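Local coordinates for protein 5-Carboxyvanillate Decarboxylase (Novosphingobium aromaticivorans, PDB 4QRN) that probably catalyses the metal-dependent decarboxylation of 5-carboxyvanillate, and binds manganese together with the nitro-substituted inhibitor 4-hydroxy-3-methoxy-5-nitrobenzoic acid, at residues I209-S214 with V236-H241; L111-V116 with Q178-T183; E328-Y333 with E368-L373. All coordinates share one frame; numbering follows the deposited sequence.

Contact 1: I209-S214 with V236-H241. With MN (manganese (II) ion), chain E; 1DF (4-hydroxy-3-methoxy-5-nitrobenzoic acid), chain F.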
loop_
_atom_site.group_PDB
_atom_site.type_symbol
_atom_site.label_atom_id
_atom_site.label_comp_id
_atom_site.label_asym_id
_atom_site.label_seq_id
_atom_site.Cartn_x
_atom_site.Cartn_y
_atom_site.Cartn_z
ATOM N N ILE A 209 -15.107 -1.975 -6.313
ATOM C CA ILE A 209 -14.574 -2.788 -5.216
ATOM C C ILE A 209 -14.205 -1.814 -4.114
ATOM O O ILE A 209 -13.217 -1.082 -4.208
ATOM C CB ILE A 209 -13.392 -3.669 -5.609
ATOM C CG1 ILE A 209 -13.790 -4.609 -6.739
ATOM C CG2 ILE A 209 -12.958 -4.489 -4.375
ATOM C CD1 ILE A 209 -12.679 -5.534 -7.218
ATOM N N HIS A 210 -15.061 -1.766 -3.099
ATOM C CA HIS A 210 -14.887 -0.901 -1.948
ATOM C C HIS A 210 -14.111 -1.658 -0.868
ATOM O O HIS A 210 -14.198 -2.887 -0.794
ATOM C CB HIS A 210 -16.280 -0.548 -1.417
ATOM C CG HIS A 210 -16.265 0.466 -0.318
ATOM N ND1 HIS A 210 -16.027 0.138 0.993
ATOM C CD2 HIS A 210 -16.435 1.812 -0.350
ATOM C CE1 HIS A 210 -16.034 1.251 1.720
ATOM N NE2 HIS A 210 -16.306 2.281 0.934
ATOM N N PRO A 211 -13.386 -0.958 0.019
ATOM C CA PRO A 211 -12.652 -1.697 1.046
ATOM C C PRO A 211 -13.549 -2.421 2.038
ATOM O O PRO A 211 -14.743 -2.155 2.228
ATOM C CB PRO A 211 -11.867 -0.604 1.776
ATOM C CG PRO A 211 -11.695 0.498 0.782
ATOM C CD PRO A 211 -12.998 0.469 -0.022
ATOM N N ALA A 212 -12.892 -3.340 2.727
ATOM C CA ALA A 212 -13.374 -3.973 3.935
ATOM C C ALA A 212 -12.160 -4.187 4.806
ATOM O O ALA A 212 -11.015 -4.143 4.351
ATOM C CB ALA A 212 -14.065 -5.309 3.633
ATOM N N THR A 213 -12.410 -4.465 6.075
ATOM C CA THR A 213 -11.368 -5.011 6.911
ATOM C C THR A 213 -10.826 -6.313 6.307
ATOM O O THR A 213 -11.558 -7.074 5.670
ATOM C CB THR A 213 -11.886 -5.299 8.335
ATOM O OG1 THR A 213 -13.121 -6.034 8.287
ATOM C CG2 THR A 213 -12.114 -4.008 9.093
ATOM N N SER A 214 -9.547 -6.555 6.543
ATOM C CA SER A 214 -8.915 -7.777 6.099
ATOM C C SER A 214 -9.561 -8.981 6.772
ATOM O O SER A 214 -10.083 -8.875 7.887
ATOM C CB SER A 214 -7.440 -7.739 6.499
ATOM O OG SER A 214 -6.731 -6.690 5.857
ATOM N N VAL A 236 -4.613 -1.912 1.869
ATOM C CA VAL A 236 -3.931 -3.185 1.647
ATOM C C VAL A 236 -4.919 -4.183 1.052
ATOM O O VAL A 236 -4.654 -4.822 0.025
ATOM C CB VAL A 236 -3.350 -3.708 2.968
ATOM C CG1 VAL A 236 -2.896 -5.176 2.819
ATOM C CG2 VAL A 236 -2.193 -2.811 3.459
ATOM N N GLU A 237 -6.058 -4.352 1.728
ATOM C CA GLU A 237 -7.058 -5.332 1.328
ATOM C C GLU A 237 -7.540 -5.075 -0.102
ATOM O O GLU A 237 -7.632 -5.970 -0.932
ATOM C CB GLU A 237 -8.214 -5.275 2.335
ATOM C CG GLU A 237 -9.496 -5.941 1.884
ATOM C CD GLU A 237 -9.457 -7.445 1.646
ATOM O OE1 GLU A 237 -8.551 -8.140 2.144
ATOM O OE2 GLU A 237 -10.398 -7.918 0.975
ATOM N N THR A 238 -7.873 -3.818 -0.382
ATOM C CA THR A 238 -8.542 -3.496 -1.638
ATOM C C THR A 238 -7.539 -3.467 -2.789
ATOM O O THR A 238 -7.827 -3.951 -3.882
ATOM C CB THR A 238 -9.269 -2.152 -1.516
ATOM O OG1 THR A 238 -10.037 -2.145 -0.317
ATOM C CG2 THR A 238 -10.208 -1.947 -2.694
ATOM N N GLY A 239 -6.361 -2.896 -2.559
ATOM C CA GLY A 239 -5.326 -2.931 -3.573
ATOM C C GLY A 239 -4.923 -4.367 -3.892
ATOM O O GLY A 239 -4.729 -4.727 -5.055
ATOM N N MET A 240 -4.788 -5.199 -2.872
ATOM C CA MET A 240 -4.502 -6.610 -3.105
ATOM C C MET A 240 -5.581 -7.245 -3.979
ATOM O O MET A 240 -5.293 -8.016 -4.893
ATOM C CB MET A 240 -4.407 -7.377 -1.783
ATOM C CG MET A 240 -4.040 -8.844 -1.982
ATOM S SD MET A 240 -4.047 -9.783 -0.442
ATOM C CE MET A 240 -5.754 -9.712 0.040
ATOM N N HIS A 241 -6.837 -6.950 -3.658
ATOM C CA HIS A 241 -7.952 -7.566 -4.371
ATOM C C HIS A 241 -7.960 -7.162 -5.843
ATOM O O HIS A 241 -8.099 -8.013 -6.731
ATOM C CB HIS A 241 -9.256 -7.190 -3.689
ATOM C CG HIS A 241 -10.384 -8.131 -3.963
ATOM N ND1 HIS A 241 -11.472 -8.186 -3.130
ATOM C CD2 HIS A 241 -10.574 -9.105 -4.897
ATOM C CE1 HIS A 241 -12.295 -9.128 -3.562
ATOM N NE2 HIS A 241 -11.778 -9.713 -4.624
HETATM MN MN MN E . -16.129 4.408 1.577
HETATM C C1 1DF F . -14.472 4.205 6.933
HETATM C CO1 1DF F . -13.995 4.745 5.772
HETATM C CO2 1DF F . -15.474 3.211 6.870
HETATM C CM1 1DF F . -14.637 4.318 4.562
HETATM C CM2 1DF F . -16.151 2.942 5.697
HETATM O OM 1DF F . -17.159 2.027 5.592
HETATM C CZ 1DF F . -15.825 3.593 4.516
HETATM C CC 1DF F . -13.917 4.574 8.259
HETATM C CV 1DF F . -17.353 1.140 6.694
HETATM O O1 1DF F . -13.426 5.770 8.399
HETATM O O2 1DF F . -13.963 3.744 9.174
HETATM O O3 1DF F . -16.547 3.491 3.439
HETATM N N 1DF F . -13.808 4.513 3.323
HETATM O O11 1DF F . -14.145 4.090 2.253
HETATM O O22 1DF F . -12.654 5.001 3.474
HETATM O O HOH W 1 -6.258 -7.796 3.470
HETATM O O HOH W 2 -18.210 4.793 1.012
#

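Contact 2: L111-V116 with Q178-T183. With 1DF (4-hydroxy-3-methoxy-5-nitrobenzoic acid), chain F.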
loop_
_atom_site.group_PDB
_atom_site.type_symbol
_atom_site.label_atom_id
_atom_site.label_comp_id
_atom_site.label_asym_id
_atom_site.label_seq_id
_atom_site.Cartn_x
_atom_site.Cartn_y
_atom_site.Cartn_z
ATOM N N LEU A 111 -24.575 0.444 0.091
ATOM C CA LEU A 111 -24.640 -0.101 1.438
ATOM C C LEU A 111 -23.228 -0.221 2.002
ATOM O O LEU A 111 -22.322 -0.762 1.366
ATOM C CB LEU A 111 -25.320 -1.461 1.421
ATOM C CG LEU A 111 -25.476 -2.118 2.793
ATOM C CD1 LEU A 111 -26.474 -1.367 3.646
ATOM C CD2 LEU A 111 -25.862 -3.585 2.650
ATOM N N THR A 112 -23.043 0.259 3.224
ATOM C CA THR A 112 -21.719 0.395 3.777
ATOM C C THR A 112 -21.060 -0.949 4.054
ATOM O O THR A 112 -21.703 -1.956 4.402
ATOM C CB THR A 112 -21.782 1.293 5.021
ATOM O OG1 THR A 112 -20.466 1.667 5.414
ATOM C CG2 THR A 112 -22.459 0.629 6.195
ATOM N N SER A 113 -19.740 -0.953 3.902
ATOM C CA SER A 113 -18.953 -2.161 4.079
ATOM C C SER A 113 -19.094 -2.709 5.498
ATOM O O SER A 113 -19.052 -1.949 6.461
ATOM C CB SER A 113 -17.504 -1.812 3.792
ATOM O OG SER A 113 -16.678 -2.937 3.970
ATOM N N PRO A 114 -19.195 -4.043 5.656
ATOM C CA PRO A 114 -19.008 -5.100 4.653
ATOM C C PRO A 114 -20.299 -5.605 4.014
ATOM O O PRO A 114 -20.311 -6.690 3.418
ATOM C CB PRO A 114 -18.365 -6.215 5.481
ATOM C CG PRO A 114 -19.087 -6.104 6.796
ATOM C CD PRO A 114 -19.162 -4.606 7.025
ATOM N N GLY A 115 -21.387 -4.848 4.130
ATOM C CA GLY A 115 -22.643 -5.301 3.557
ATOM C C GLY A 115 -23.094 -6.607 4.190
ATOM O O GLY A 115 -22.926 -6.821 5.401
ATOM N N VAL A 116 -23.659 -7.504 3.385
ATOM C CA VAL A 116 -24.080 -8.810 3.905
ATOM C C VAL A 116 -23.049 -9.896 3.653
ATOM O O VAL A 116 -23.291 -11.071 3.932
ATOM C CB VAL A 116 -25.446 -9.251 3.330
ATOM C CG1 VAL A 116 -26.515 -8.214 3.643
ATOM C CG2 VAL A 116 -25.376 -9.536 1.842
ATOM N N GLN A 178 -21.591 -2.422 -5.806
ATOM C CA GLN A 178 -20.409 -2.330 -4.958
ATOM C C GLN A 178 -20.230 -3.644 -4.228
ATOM O O GLN A 178 -21.162 -4.132 -3.590
ATOM C CB GLN A 178 -20.578 -1.191 -3.940
ATOM C CG GLN A 178 -19.410 -1.131 -2.942
ATOM C CD GLN A 178 -19.507 0.074 -2.047
ATOM O OE1 GLN A 178 -19.356 1.208 -2.508
ATOM N NE2 GLN A 178 -19.765 -0.157 -0.756
ATOM N N ILE A 179 -19.025 -4.219 -4.318
ATOM C CA ILE A 179 -18.658 -5.375 -3.515
ATOM C C ILE A 179 -17.587 -4.894 -2.545
ATOM O O ILE A 179 -16.622 -4.221 -2.935
ATOM C CB ILE A 179 -18.171 -6.556 -4.382
ATOM C CG1 ILE A 179 -19.347 -7.089 -5.216
ATOM C CG2 ILE A 179 -17.555 -7.670 -3.493
ATOM C CD1 ILE A 179 -18.998 -8.269 -6.127
ATOM N N ASN A 180 -17.778 -5.219 -1.271
ATOM C CA ASN A 180 -16.927 -4.768 -0.178
ATOM C C ASN A 180 -15.777 -5.727 -0.002
ATOM O O ASN A 180 -15.650 -6.431 1.003
ATOM C CB ASN A 180 -17.803 -4.630 1.059
ATOM C CG ASN A 180 -18.958 -3.746 0.781
ATOM O OD1 ASN A 180 -18.753 -2.556 0.534
ATOM N ND2 ASN A 180 -20.178 -4.312 0.746
ATOM N N SER A 181 -14.951 -5.792 -1.038
ATOM C CA SER A 181 -13.770 -6.623 -1.115
ATOM C C SER A 181 -14.093 -8.074 -0.753
ATOM O O SER A 181 -15.035 -8.617 -1.326
ATOM C CB SER A 181 -12.590 -5.993 -0.369
ATOM O OG SER A 181 -11.398 -6.495 -0.910
ATOM N N HIS A 182 -13.277 -8.743 0.070
ATOM C CA HIS A 182 -13.416 -10.190 0.237
ATOM C C HIS A 182 -14.789 -10.586 0.796
ATOM O O HIS A 182 -15.481 -9.809 1.455
ATOM C CB HIS A 182 -12.316 -10.742 1.174
ATOM C CG HIS A 182 -12.517 -10.393 2.609
ATOM N ND1 HIS A 182 -13.144 -11.238 3.506
ATOM C CD2 HIS A 182 -12.174 -9.275 3.297
ATOM C CE1 HIS A 182 -13.182 -10.641 4.690
ATOM N NE2 HIS A 182 -12.593 -9.454 4.592
ATOM N N THR A 183 -15.159 -11.838 0.525
ATOM C CA THR A 183 -16.316 -12.431 1.172
ATOM C C THR A 183 -15.824 -13.599 1.996
ATOM O O THR A 183 -15.375 -14.619 1.449
ATOM C CB THR A 183 -17.397 -12.857 0.138
ATOM O OG1 THR A 183 -17.949 -11.677 -0.445
ATOM C CG2 THR A 183 -18.530 -13.652 0.791
HETATM C C1 1DF F . -14.472 4.205 6.933
HETATM C CO1 1DF F . -13.995 4.745 5.772
HETATM C CO2 1DF F . -15.474 3.211 6.870
HETATM C CM1 1DF F . -14.637 4.318 4.562
HETATM C CM2 1DF F . -16.151 2.942 5.697
HETATM O OM 1DF F . -17.159 2.027 5.592
HETATM C CZ 1DF F . -15.825 3.593 4.516
HETATM C CC 1DF F . -13.917 4.574 8.259
HETATM C CV 1DF F . -17.353 1.140 6.694
HETATM O O1 1DF F . -13.426 5.770 8.399
HETATM O O2 1DF F . -13.963 3.744 9.174
HETATM O O3 1DF F . -16.547 3.491 3.439
HETATM N N 1DF F . -13.808 4.513 3.323
HETATM O O11 1DF F . -14.145 4.090 2.253
HETATM O O22 1DF F . -12.654 5.001 3.474
HETATM O O HOH W 3 -22.422 -2.852 -0.432
#

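Contact 3: E328-Y333 with E368-L373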
loop_
_atom_site.group_PDB
_atom_site.type_symbol
_atom_site.label_atom_id
_atom_site.label_comp_id
_atom_site.label_asym_id
_atom_site.label_seq_id
_atom_site.Cartn_x
_atom_site.Cartn_y
_atom_site.Cartn_z
ATOM N N GLU A 328 -6.820 11.723 -17.395
ATOM C CA GLU A 328 -7.758 12.578 -16.674
ATOM C C GLU A 328 -9.220 12.180 -16.857
ATOM O O GLU A 328 -10.052 12.604 -16.060
ATOM C CB GLU A 328 -7.564 14.034 -17.040
ATOM C CG GLU A 328 -7.964 14.345 -18.443
ATOM C CD GLU A 328 -7.928 15.827 -18.749
ATOM O OE1 GLU A 328 -7.292 16.587 -17.989
ATOM O OE2 GLU A 328 -8.543 16.250 -19.749
ATOM N N ASP A 329 -9.536 11.359 -17.851
ATOM C CA ASP A 329 -10.898 10.877 -18.022
ATOM C C ASP A 329 -11.252 9.756 -17.058
ATOM O O ASP A 329 -12.406 9.331 -17.052
ATOM C CB ASP A 329 -11.129 10.323 -19.442
ATOM C CG ASP A 329 -11.094 11.355 -20.525
ATOM O OD1 ASP A 329 -11.005 12.557 -20.235
ATOM O OD2 ASP A 329 -11.195 10.926 -21.698
ATOM N N ARG A 330 -10.281 9.253 -16.287
ATOM C CA ARG A 330 -10.473 8.013 -15.537
ATOM C C ARG A 330 -10.394 8.228 -14.030
ATOM O O ARG A 330 -10.326 7.254 -13.279
ATOM C CB ARG A 330 -9.480 6.946 -16.000
ATOM C CG ARG A 330 -9.616 6.643 -17.482
ATOM C CD ARG A 330 -8.816 5.408 -17.889
ATOM N NE ARG A 330 -9.414 4.159 -17.422
ATOM C CZ ARG A 330 -10.418 3.527 -18.023
ATOM N NH1 ARG A 330 -10.956 4.024 -19.131
ATOM N NH2 ARG A 330 -10.883 2.402 -17.524
ATOM N N VAL A 331 -10.441 9.490 -13.591
ATOM C CA VAL A 331 -10.331 9.862 -12.181
ATOM C C VAL A 331 -11.523 10.751 -11.833
ATOM O O VAL A 331 -11.753 11.775 -12.492
ATOM C CB VAL A 331 -8.998 10.593 -11.902
ATOM C CG1 VAL A 331 -8.896 10.999 -10.441
ATOM C CG2 VAL A 331 -7.822 9.730 -12.342
ATOM N N MET A 332 -12.257 10.371 -10.785
ATOM C CA MET A 332 -13.518 11.004 -10.397
ATOM C C MET A 332 -13.478 11.469 -8.955
ATOM O O MET A 332 -12.850 10.847 -8.093
ATOM C CB MET A 332 -14.657 9.960 -10.534
ATOM C CG MET A 332 -14.950 9.605 -11.976
ATOM S SD MET A 332 -16.098 8.224 -12.142
ATOM C CE MET A 332 -15.010 6.837 -11.781
ATOM N N TYR A 333 -14.231 12.522 -8.689
ATOM C CA TYR A 333 -14.449 13.004 -7.347
ATOM C C TYR A 333 -15.349 12.059 -6.547
ATOM O O TYR A 333 -16.354 11.553 -7.053
ATOM C CB TYR A 333 -15.109 14.389 -7.410
ATOM C CG TYR A 333 -15.519 14.908 -6.042
ATOM C CD1 TYR A 333 -14.558 15.311 -5.114
ATOM C CD2 TYR A 333 -16.848 14.949 -5.658
ATOM C CE1 TYR A 333 -14.928 15.734 -3.845
ATOM C CE2 TYR A 333 -17.221 15.361 -4.401
ATOM C CZ TYR A 333 -16.262 15.742 -3.483
ATOM O OH TYR A 333 -16.686 16.141 -2.234
ATOM N N GLU A 368 -20.567 10.914 -15.132
ATOM C CA GLU A 368 -21.721 10.773 -16.026
ATOM C C GLU A 368 -21.438 9.717 -17.093
ATOM O O GLU A 368 -22.339 8.952 -17.450
ATOM C CB GLU A 368 -22.062 12.111 -16.669
ATOM C CG GLU A 368 -22.696 13.064 -15.682
ATOM C CD GLU A 368 -22.965 14.450 -16.210
ATOM O OE1 GLU A 368 -22.281 14.929 -17.137
ATOM O OE2 GLU A 368 -23.851 15.103 -15.620
ATOM N N LYS A 369 -20.203 9.662 -17.601
ATOM C CA LYS A 369 -19.853 8.654 -18.586
ATOM C C LYS A 369 -19.803 7.255 -17.966
ATOM O O LYS A 369 -20.481 6.333 -18.454
ATOM C CB LYS A 369 -18.501 8.979 -19.224
ATOM C CG LYS A 369 -18.031 7.870 -20.169
ATOM C CD LYS A 369 -16.785 8.221 -20.932
ATOM C CE LYS A 369 -16.366 7.047 -21.799
ATOM N NZ LYS A 369 -15.186 7.368 -22.653
ATOM N N TRP A 370 -18.991 7.070 -16.926
ATOM C CA TRP A 370 -18.710 5.713 -16.474
ATOM C C TRP A 370 -19.868 5.060 -15.727
ATOM O O TRP A 370 -19.980 3.833 -15.723
ATOM C CB TRP A 370 -17.440 5.684 -15.615
ATOM C CG TRP A 370 -16.262 6.174 -16.366
ATOM C CD1 TRP A 370 -15.511 7.289 -16.070
ATOM C CD2 TRP A 370 -15.695 5.636 -17.575
ATOM N NE1 TRP A 370 -14.519 7.458 -16.996
ATOM C CE2 TRP A 370 -14.608 6.468 -17.927
ATOM C CE3 TRP A 370 -15.960 4.508 -18.371
ATOM C CZ2 TRP A 370 -13.811 6.229 -19.038
ATOM C CZ3 TRP A 370 -15.159 4.276 -19.482
ATOM C CH2 TRP A 370 -14.099 5.138 -19.801
ATOM N N PHE A 371 -20.723 5.871 -15.092
ATOM C CA PHE A 371 -21.930 5.350 -14.452
ATOM C C PHE A 371 -23.157 5.411 -15.374
ATOM O O PHE A 371 -24.231 4.973 -14.995
ATOM C CB PHE A 371 -22.232 6.086 -13.151
ATOM C CG PHE A 371 -21.255 5.811 -12.032
ATOM C CD1 PHE A 371 -21.446 4.749 -11.166
ATOM C CD2 PHE A 371 -20.181 6.663 -11.830
ATOM C CE1 PHE A 371 -20.581 4.546 -10.101
ATOM C CE2 PHE A 371 -19.294 6.461 -10.776
ATOM C CZ PHE A 371 -19.514 5.410 -9.897
ATOM N N LYS A 372 -23.009 5.964 -16.578
ATOM C CA LYS A 372 -24.128 6.094 -17.543
ATOM C C LYS A 372 -25.274 6.840 -16.909
ATOM O O LYS A 372 -26.422 6.373 -16.942
ATOM C CB LYS A 372 -24.606 4.762 -18.088
ATOM C CG LYS A 372 -23.559 4.063 -18.886
ATOM C CD LYS A 372 -24.183 2.946 -19.708
ATOM C CE LYS A 372 -23.144 2.132 -20.451
ATOM N NZ LYS A 372 -22.421 1.216 -19.540
ATOM N N LEU A 373 -24.982 8.020 -16.376
ATOM C CA LEU A 373 -26.005 8.811 -15.690
ATOM C C LEU A 373 -26.915 9.520 -16.664
ATOM O O LEU A 373 -26.561 9.727 -17.826
ATOM C CB LEU A 373 -25.358 9.841 -14.764
ATOM C CG LEU A 373 -24.426 9.244 -13.710
ATOM C CD1 LEU A 373 -23.890 10.348 -12.812
ATOM C CD2 LEU A 373 -25.152 8.152 -12.900
ATOM O OXT LEU A 373 -28.028 9.890 -16.283
HETATM O O HOH W 4 -12.559 8.407 -21.808
#

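Contact 1: I209-S214 with V236-H241
The imidazole of His241, whose ND1 is hydrogen-bonded to Ser181 OG, is met obliquely by the CG2 methyl of Ile209 (4.2 Å from ND1), while the second imidazole, that of His210, has CD of Pro211 over one face and the bound inhibitor at its edge. The setting is a beta-alpha unit of the amidohydrolase barrel: strand 207-209 runs into the metal-binding loop, and helix 233-248 packs behind it. His210 turns away from the helix and binds manganese through NE2 at 2.2 Å; Glu41, Asp336, a water and two inhibitor oxygens complete the site. Its other nitrogen, ND1, donates to Pro211 O (2.9 Å) on a lone pair in the carbonyl plane, although that oxygen lies 16° out of the ring plane. Together with the metal bond, it sets the rotation of the imidazole, and Ser113 OG is a second partner of the same carbonyl oxygen.

Thr238 makes the most extensive contact of the helix segment with the loop. With OG1 turned away from its own carbonyl carbon (chi1 -48°), the hydroxyl packs on Pro211, 3.0 Å from CA, and is hydrogen-bonded to Phe234 O one turn back. Its CG2 points instead to the backbone, 3.5 Å from Ile209 O. Farther along, chi1 of Glu237 (164°) puts CG against Ala212 O at 3.4 Å, and the bend at chi2 then turns the carboxylate. Its OE2 is held by Ser181 OG and His182 N. OE1, besides Tyr187 OH, accepts a bond from a water 2.7 Å away, and this water also lies 2.7 Å from Ser214 OG.

Contact 2: L111-V116 with Q178-T183
Two loops that leave the C-terminal ends of barrel strands 106-111 and 177-179 meet beside the ligand pocket, where Asn180, the centre of an inverse gamma turn, presses its side chain against Ser113 and Pro114. Its CB lies 3.6 Å from Ser113 OG. The amide carbon and OD1 pass alongside CA and CB of Ser113, and ND2 approaches the carbonyl carbon of Pro114 at 3.5 Å. CG of Asn180 points away from its own carbonyl carbon (chi1 -55°), which carries the amide across to the opposite loop. That loop turns sharply through the cis peptide before Pro114, and Gly115 N bonds back to Thr112 O.

The direct contacts between the loops are packing, and polarity is handled through a water. It donates to Leu111 O at 2.8 Å and accepts from Asn180 ND2 at 2.9 Å. On the other side of the same amide, Asn180 OD1 receives NE2 of the extended Gln178 (2.9 Å, N-H...O 138°), in the plane of the Asn180 carbonyl. Ser113 OG is hydrogen-bonded outside the two segments, to Pro211 O, and Thr112 OG1, bonded to Tyr339 OH, lies 3.3 Å from the inhibitor's methoxy oxygen OM.

Both ends of the Asn180 amide are therefore engaged, which fixes its flip. Because Gln178 packs on the manganese ligand His210, the arrangement is consistent with a second shell that orders the metal site.

Contact 3: E328-Y333 with E368-L373
This is a largely buried, mixed polar and aromatic contact in which the C-terminal end of helix 356-370 packs beside the start of the short strand 331-332, with Trp370 at its centre. The indole NE1 donates to Asp329 O at 2.8 Å in an almost straight bond (171°). The acceptor lies within 5° of the ring plane, at the edge of the indole, and the donor in turn lies in the carbonyl plane; the two planes are nearly perpendicular and meet along the bond. Lys369 CD lies over one face of the indole.

Arg330 reaches the six-membered part of the indole. Its chain bends at chi3, bringing NH1 to 3.4 Å from Trp370 CH2, with guanidinium and ring planes 67° apart; the approach is oblique, not a stack. Gln258 OE1 and Val306 O hold NH2 and NE of the same group.

In the amidohydrolase barrel, strand 331-332 is the last of the eight parallel strands, and Tyr333 bonds through its backbone to Thr40 of strand 38-44, closing the ring of strands. Helix 356-370, which comes after helix 343-350, runs back down the outside, so its final turn comes level with the entry to the strand. It ends in a Schellman motif at Lys372, whose positive phi accompanies the bonds Leu373 N to Glu368 O (3.0 Å) and Lys372 N to Lys369 O.

Met332 fills the angle between two rings. Its SD is 4.1 Å from Trp370 CD1, at the indole edge, and 3.9 Å from Phe371 CE2, approached obliquely; both are Met-aromatic contacts. Asp329 OD1 forms a salt bridge with Lys361, whereas OD2 accepts from a water (2.9 Å) that in turn accepts from Lys369 NZ.

Overall arrangement
Along the chain the three contacts follow in series: contact 2 closes before contact 1 opens, and contact 3 comes last. Contacts 1 and 2 have centres about 10 Å apart and are joined directly by probable hydrogen bonds and packing. The loops after strands 106-111 and 207-209 line the inhibitor pocket, and the loop after 177-179 backs them. Contact 3 stands apart, its centre about 21 and 22 Å from the other two, with nearest atoms about 9 and 8 Å away. Contacts 2 and 3 nevertheless reach the same five-stranded parallel sheet, of which 177-179 and 331-332 are the outermost strands within this chain. Contact 3 ties the barrel's last strand to the C-terminal helix away from the metal.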